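Local coordinates for hypothetical protein ybgI (Escherichia coli, Escherichia coli O157:H7, PDB 1NMO) that is of uncertain function but binds two metal ions, forms a toroidal hexamer and may take part in degrading radiation-damaged nucleotides, at residues L150-P162 and A203-A217. Sequence-based numbering, arbitrary orientation.
Sequences LGRKPLWCGDTGP and AREQGLHFYAAGHHA. With FE (Fe (III) ion), chain G.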
loop_
_atom_site.group_PDB
_atom_site.type_symbol
_atom_site.label_atom_id
_atom_site.label_comp_id
_atom_site.label_asym_id
_atom_site.label_seq_id
_atom_site.Cartn_x
_atom_site.Cartn_y
_atom_site.Cartn_z
ATOM N N LEU A 150 -9.292 18.598 15.360
ATOM C CA LEU A 150 -9.919 17.337 15.775
ATOM C C LEU A 150 -9.084 16.108 15.498
ATOM O O LEU A 150 -9.427 15.087 15.990
ATOM C CB LEU A 150 -11.307 17.150 15.106
ATOM C CG LEU A 150 -12.300 18.324 15.238
ATOM C CD1 LEU A 150 -13.690 17.814 14.972
ATOM C CD2 LEU A 150 -12.280 18.989 16.609
ATOM N N GLY A 151 -8.018 16.171 14.703
ATOM C CA GLY A 151 -7.206 14.968 14.464
ATOM C C GLY A 151 -7.874 13.978 13.514
ATOM O O GLY A 151 -7.579 12.724 13.498
ATOM N N ARG A 152 -8.727 14.530 12.662
ATOM C CA ARG A 152 -9.499 13.699 11.723
ATOM C C ARG A 152 -9.883 14.523 10.525
ATOM O O ARG A 152 -10.332 15.627 10.686
ATOM C CB ARG A 152 -10.817 13.193 12.403
ATOM C CG ARG A 152 -11.828 12.419 11.440
ATOM C CD ARG A 152 -13.077 11.966 12.184
ATOM N NE ARG A 152 -13.923 11.035 11.441
ATOM C CZ ARG A 152 -14.889 11.393 10.596
ATOM N NH1 ARG A 152 -15.135 12.670 10.385
ATOM N NH2 ARG A 152 -15.619 10.454 9.960
ATOM N N LYS A 153 -9.729 13.991 9.311
ATOM C CA LYS A 153 -10.102 14.746 8.077
ATOM C C LYS A 153 -11.615 14.836 7.894
ATOM O O LYS A 153 -12.306 13.819 7.752
ATOM C CB LYS A 153 -9.494 14.056 6.836
ATOM C CG LYS A 153 -9.667 14.837 5.487
ATOM C CD LYS A 153 -9.021 14.075 4.320
ATOM C CE LYS A 153 -9.045 14.848 2.995
ATOM N NZ LYS A 153 -10.492 15.091 2.570
ATOM N N PRO A 154 -12.171 16.046 7.836
ATOM C CA PRO A 154 -13.622 15.973 7.662
ATOM C C PRO A 154 -14.063 15.874 6.199
ATOM O O PRO A 154 -13.316 16.183 5.245
ATOM C CB PRO A 154 -14.073 17.310 8.252
ATOM C CG PRO A 154 -13.041 18.212 7.545
ATOM C CD PRO A 154 -11.735 17.464 7.930
ATOM N N LEU A 155 -15.315 15.474 6.017
ATOM C CA LEU A 155 -15.887 15.460 4.668
ATOM C C LEU A 155 -16.252 16.925 4.465
ATOM O O LEU A 155 -16.955 17.488 5.292
ATOM C CB LEU A 155 -17.186 14.647 4.607
ATOM C CG LEU A 155 -18.122 15.037 3.432
ATOM C CD1 LEU A 155 -17.251 15.107 2.190
ATOM C CD2 LEU A 155 -19.202 13.990 3.169
ATOM N N TRP A 156 -15.782 17.562 3.396
ATOM C CA TRP A 156 -16.159 18.968 3.160
ATOM C C TRP A 156 -16.811 19.124 1.782
ATOM O O TRP A 156 -16.277 18.676 0.763
ATOM C CB TRP A 156 -14.956 19.889 3.277
ATOM C CG TRP A 156 -15.118 21.316 2.628
ATOM C CD1 TRP A 156 -16.111 22.235 2.876
ATOM C CD2 TRP A 156 -14.281 21.911 1.618
ATOM N NE1 TRP A 156 -15.943 23.346 2.069
ATOM C CE2 TRP A 156 -14.831 23.172 1.299
ATOM C CE3 TRP A 156 -13.114 21.499 0.956
ATOM C CZ2 TRP A 156 -14.259 24.026 0.351
ATOM C CZ3 TRP A 156 -12.551 22.360 0.009
ATOM C CH2 TRP A 156 -13.121 23.595 -0.275
ATOM N N CYS A 157 -18.000 19.714 1.767
ATOM C CA CYS A 157 -18.666 19.922 0.527
ATOM C C CYS A 157 -18.901 21.417 0.447
ATOM O O CYS A 157 -19.793 21.945 1.118
ATOM C CB CYS A 157 -19.981 19.138 0.493
ATOM S SG CYS A 157 -20.993 19.487 -0.986
ATOM N N GLY A 158 -18.112 22.105 -0.378
ATOM C CA GLY A 158 -18.284 23.566 -0.454
ATOM C C GLY A 158 -18.295 24.220 -1.827
ATOM O O GLY A 158 -18.146 25.443 -1.971
ATOM N N ASP A 159 -18.497 23.393 -2.837
ATOM C CA ASP A 159 -18.584 23.818 -4.236
ATOM C C ASP A 159 -19.453 25.084 -4.411
ATOM O O ASP A 159 -19.120 25.941 -5.213
ATOM C CB ASP A 159 -19.189 22.691 -5.083
ATOM C CG ASP A 159 -18.536 21.306 -4.837
ATOM O OD1 ASP A 159 -17.295 21.191 -5.218
ATOM O OD2 ASP A 159 -19.292 20.390 -4.293
ATOM N N THR A 160 -20.552 25.235 -3.667
ATOM C CA THR A 160 -21.348 26.463 -3.854
ATOM C C THR A 160 -21.394 27.382 -2.652
ATOM O O THR A 160 -22.325 28.217 -2.508
ATOM C CB THR A 160 -22.789 26.128 -4.281
ATOM O OG1 THR A 160 -23.488 25.524 -3.179
ATOM C CG2 THR A 160 -22.774 25.085 -5.479
ATOM N N GLY A 161 -20.398 27.246 -1.778
ATOM C CA GLY A 161 -20.397 28.084 -0.580
ATOM C C GLY A 161 -19.648 29.387 -0.805
ATOM O O GLY A 161 -18.854 29.455 -1.754
ATOM N N PRO A 162 -19.834 30.416 0.062
ATOM C CA PRO A 162 -19.178 31.733 -0.044
ATOM C C PRO A 162 -17.666 31.532 -0.266
ATOM O O PRO A 162 -17.191 30.404 -0.105
ATOM C CB PRO A 162 -19.507 32.400 1.322
ATOM C CG PRO A 162 -20.742 31.688 1.806
ATOM C CD PRO A 162 -20.596 30.280 1.327
ATOM N N ALA A 203 -26.432 21.270 1.073
ATOM C CA ALA A 203 -25.228 22.098 1.061
ATOM C C ALA A 203 -25.112 22.795 -0.255
ATOM O O ALA A 203 -24.916 24.048 -0.325
ATOM C CB ALA A 203 -24.000 21.236 1.262
ATOM N N ARG A 204 -25.255 21.980 -1.309
ATOM C CA ARG A 204 -25.157 22.465 -2.668
ATOM C C ARG A 204 -26.252 23.476 -3.092
ATOM O O ARG A 204 -25.937 24.533 -3.623
ATOM C CB ARG A 204 -25.183 21.274 -3.658
ATOM C CG ARG A 204 -23.886 20.479 -3.742
ATOM C CD ARG A 204 -24.097 19.153 -4.604
ATOM N NE ARG A 204 -22.867 18.326 -4.643
ATOM C CZ ARG A 204 -22.835 17.104 -5.194
ATOM N NH1 ARG A 204 -23.956 16.596 -5.731
ATOM N NH2 ARG A 204 -21.686 16.385 -5.259
ATOM N N GLU A 205 -27.516 23.123 -2.863
ATOM C CA GLU A 205 -28.639 23.934 -3.300
ATOM C C GLU A 205 -28.920 25.201 -2.526
ATOM O O GLU A 205 -29.633 26.099 -3.006
ATOM C CB GLU A 205 -29.875 23.045 -3.391
ATOM C CG GLU A 205 -29.788 22.126 -4.656
ATOM C CD GLU A 205 -30.954 21.088 -4.719
ATOM O OE1 GLU A 205 -32.137 21.428 -4.456
ATOM O OE2 GLU A 205 -30.702 19.898 -5.008
ATOM N N GLN A 206 -28.341 25.297 -1.336
ATOM C CA GLN A 206 -28.514 26.497 -0.524
ATOM C C GLN A 206 -27.204 27.271 -0.400
ATOM O O GLN A 206 -27.148 28.247 0.336
ATOM C CB GLN A 206 -29.145 26.163 0.850
ATOM C CG GLN A 206 -30.646 25.744 0.722
ATOM C CD GLN A 206 -31.235 24.985 1.976
ATOM O OE1 GLN A 206 -30.513 24.264 2.704
ATOM N NE2 GLN A 206 -32.555 25.100 2.184
ATOM N N GLY A 207 -26.154 26.863 -1.125
ATOM C CA GLY A 207 -24.902 27.627 -1.075
ATOM C C GLY A 207 -24.080 27.761 0.225
ATOM O O GLY A 207 -23.505 28.816 0.535
ATOM N N LEU A 208 -23.989 26.706 1.035
ATOM C CA LEU A 208 -23.148 26.841 2.211
ATOM C C LEU A 208 -22.125 25.696 2.234
ATOM O O LEU A 208 -22.290 24.681 1.565
ATOM C CB LEU A 208 -23.957 26.874 3.493
ATOM C CG LEU A 208 -24.779 25.638 3.783
ATOM C CD1 LEU A 208 -25.350 25.669 5.216
ATOM C CD2 LEU A 208 -25.898 25.622 2.835
ATOM N N HIS A 209 -21.029 25.942 2.944
ATOM C CA HIS A 209 -19.977 24.994 3.116
ATOM C C HIS A 209 -20.495 24.014 4.145
ATOM O O HIS A 209 -20.985 24.452 5.195
ATOM C CB HIS A 209 -18.732 25.683 3.695
ATOM C CG HIS A 209 -17.990 26.521 2.703
ATOM N ND1 HIS A 209 -17.213 25.972 1.703
ATOM C CD2 HIS A 209 -17.960 27.870 2.517
ATOM C CE1 HIS A 209 -16.740 26.943 0.927
ATOM N NE2 HIS A 209 -17.178 28.103 1.401
ATOM N N PHE A 210 -20.359 22.705 3.889
ATOM C CA PHE A 210 -20.819 21.722 4.867
ATOM C C PHE A 210 -19.635 20.830 5.247
ATOM O O PHE A 210 -18.872 20.472 4.365
ATOM C CB PHE A 210 -21.976 20.845 4.317
ATOM C CG PHE A 210 -22.201 19.655 5.133
ATOM C CD1 PHE A 210 -22.759 19.766 6.400
ATOM C CD2 PHE A 210 -21.754 18.413 4.704
ATOM C CE1 PHE A 210 -22.887 18.660 7.257
ATOM C CE2 PHE A 210 -21.871 17.296 5.555
ATOM C CZ PHE A 210 -22.441 17.436 6.836
ATOM N N TYR A 211 -19.496 20.496 6.525
ATOM C CA TYR A 211 -18.409 19.660 7.057
ATOM C C TYR A 211 -19.058 18.568 7.909
ATOM O O TYR A 211 -19.910 18.894 8.759
ATOM C CB TYR A 211 -17.488 20.445 8.024
ATOM C CG TYR A 211 -16.870 21.621 7.363
ATOM C CD1 TYR A 211 -17.588 22.763 7.150
ATOM C CD2 TYR A 211 -15.604 21.504 6.793
ATOM C CE1 TYR A 211 -17.058 23.782 6.333
ATOM C CE2 TYR A 211 -15.056 22.485 6.017
ATOM C CZ TYR A 211 -15.783 23.634 5.769
ATOM O OH TYR A 211 -15.201 24.611 4.925
ATOM N N ALA A 212 -18.665 17.292 7.696
ATOM C CA ALA A 212 -19.212 16.192 8.515
ATOM C C ALA A 212 -17.912 15.903 9.213
ATOM O O ALA A 212 -17.046 15.265 8.627
ATOM C CB ALA A 212 -19.632 15.043 7.646
ATOM N N ALA A 213 -17.736 16.393 10.448
ATOM C CA ALA A 213 -16.429 16.285 11.089
ATOM C C ALA A 213 -16.210 15.072 11.911
ATOM O O ALA A 213 -15.165 14.976 12.573
ATOM C CB ALA A 213 -16.152 17.506 11.908
ATOM N N GLY A 214 -17.180 14.145 11.870
ATOM C CA GLY A 214 -17.070 12.916 12.641
ATOM C C GLY A 214 -17.962 12.890 13.859
ATOM O O GLY A 214 -17.988 13.845 14.612
ATOM N N HIS A 215 -18.674 11.796 14.109
ATOM C CA HIS A 215 -19.547 11.758 15.284
ATOM C C HIS A 215 -18.767 11.708 16.587
ATOM O O HIS A 215 -18.942 12.553 17.526
ATOM C CB HIS A 215 -20.482 10.557 15.258
ATOM C CG HIS A 215 -21.579 10.670 16.261
ATOM N ND1 HIS A 215 -22.913 10.466 15.951
ATOM C CD2 HIS A 215 -21.537 10.902 17.590
ATOM C CE1 HIS A 215 -23.645 10.545 17.051
ATOM N NE2 HIS A 215 -22.830 10.814 18.061
ATOM N N HIS A 216 -17.971 10.653 16.703
ATOM C CA HIS A 216 -17.095 10.540 17.889
ATOM C C HIS A 216 -16.104 11.741 18.029
ATOM O O HIS A 216 -15.893 12.277 19.149
ATOM C CB HIS A 216 -16.259 9.294 17.789
ATOM C CG HIS A 216 -15.273 9.169 18.897
ATOM N ND1 HIS A 216 -15.547 8.468 20.068
ATOM C CD2 HIS A 216 -13.995 9.614 19.001
ATOM C CE1 HIS A 216 -14.471 8.486 20.841
ATOM N NE2 HIS A 216 -13.516 9.170 20.218
ATOM N N ALA A 217 -15.480 12.123 16.909
ATOM C CA ALA A 217 -14.536 13.223 16.855
ATOM C C ALA A 217 -15.107 14.533 17.455
ATOM O O ALA A 217 -14.416 15.240 18.185
ATOM C CB ALA A 217 -14.092 13.429 15.363
HETATM FE FE FE G . -23.952 11.519 19.891
HETATM O O HOH W 1 -13.305 15.428 10.938
HETATM O O HOH W 2 -21.664 23.897 -1.358
#
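W156 and Y211 face each other as a non-hydrogen-bonded pair between the antiparallel strands 155-157 and 209-212. The flanking pairs, L155 with A212 and C157 with F210, each carry two backbone hydrogen bonds. The shortest runs from C157 N to F210 O, 2.8 Å.

The aromatic contact lies on the W156 side of the sheet. The W156 and Y211 rings are nearly parallel, 11° apart, but slid so far that they barely overlap. W156 CD1 is 3.2 Å from Y211 CZ. H209 meets W156 rim to rim. W156 NE1 donates to H209 ND1 (2.9 Å), with the acceptor in the indole plane. The opposite nitrogen, H209 NE2, donates to P162 O (2.8 Å). The two bonds fix the imidazole's rotation and imply a proton on NE2. G161 CA packs over one imidazole face.

Polar contacts continue beyond the strands. T160 OG1 donates to R204 O at the end of helix 197-205 (2.7 Å). OG1 sits between the backbone N and the carbonyl carbon (chi1 70°), which turns it to the helix end. A water joins T160 N to L208 O. The extended R152 side chain brings one guanidinium face to G214 CA, offset toward the rim, though the tight spacing there is doubtful; its NH2 hydrogen-bonds to P246 O.

Apolar contacts flank the strands: L150 CD1 touches A213 CB (3.9 Å), and C157 SG rests near A203 CB and R204 CG.

Within this chain, strand 155-157 is one edge of a six-stranded mixed sheet. Strand 189-192 flanks strand 209-212 on its other side, and helix 139-150 packs against W156 and Y211. Beyond strand 209-212 the chain reaches H215, which binds iron with H64 and E219.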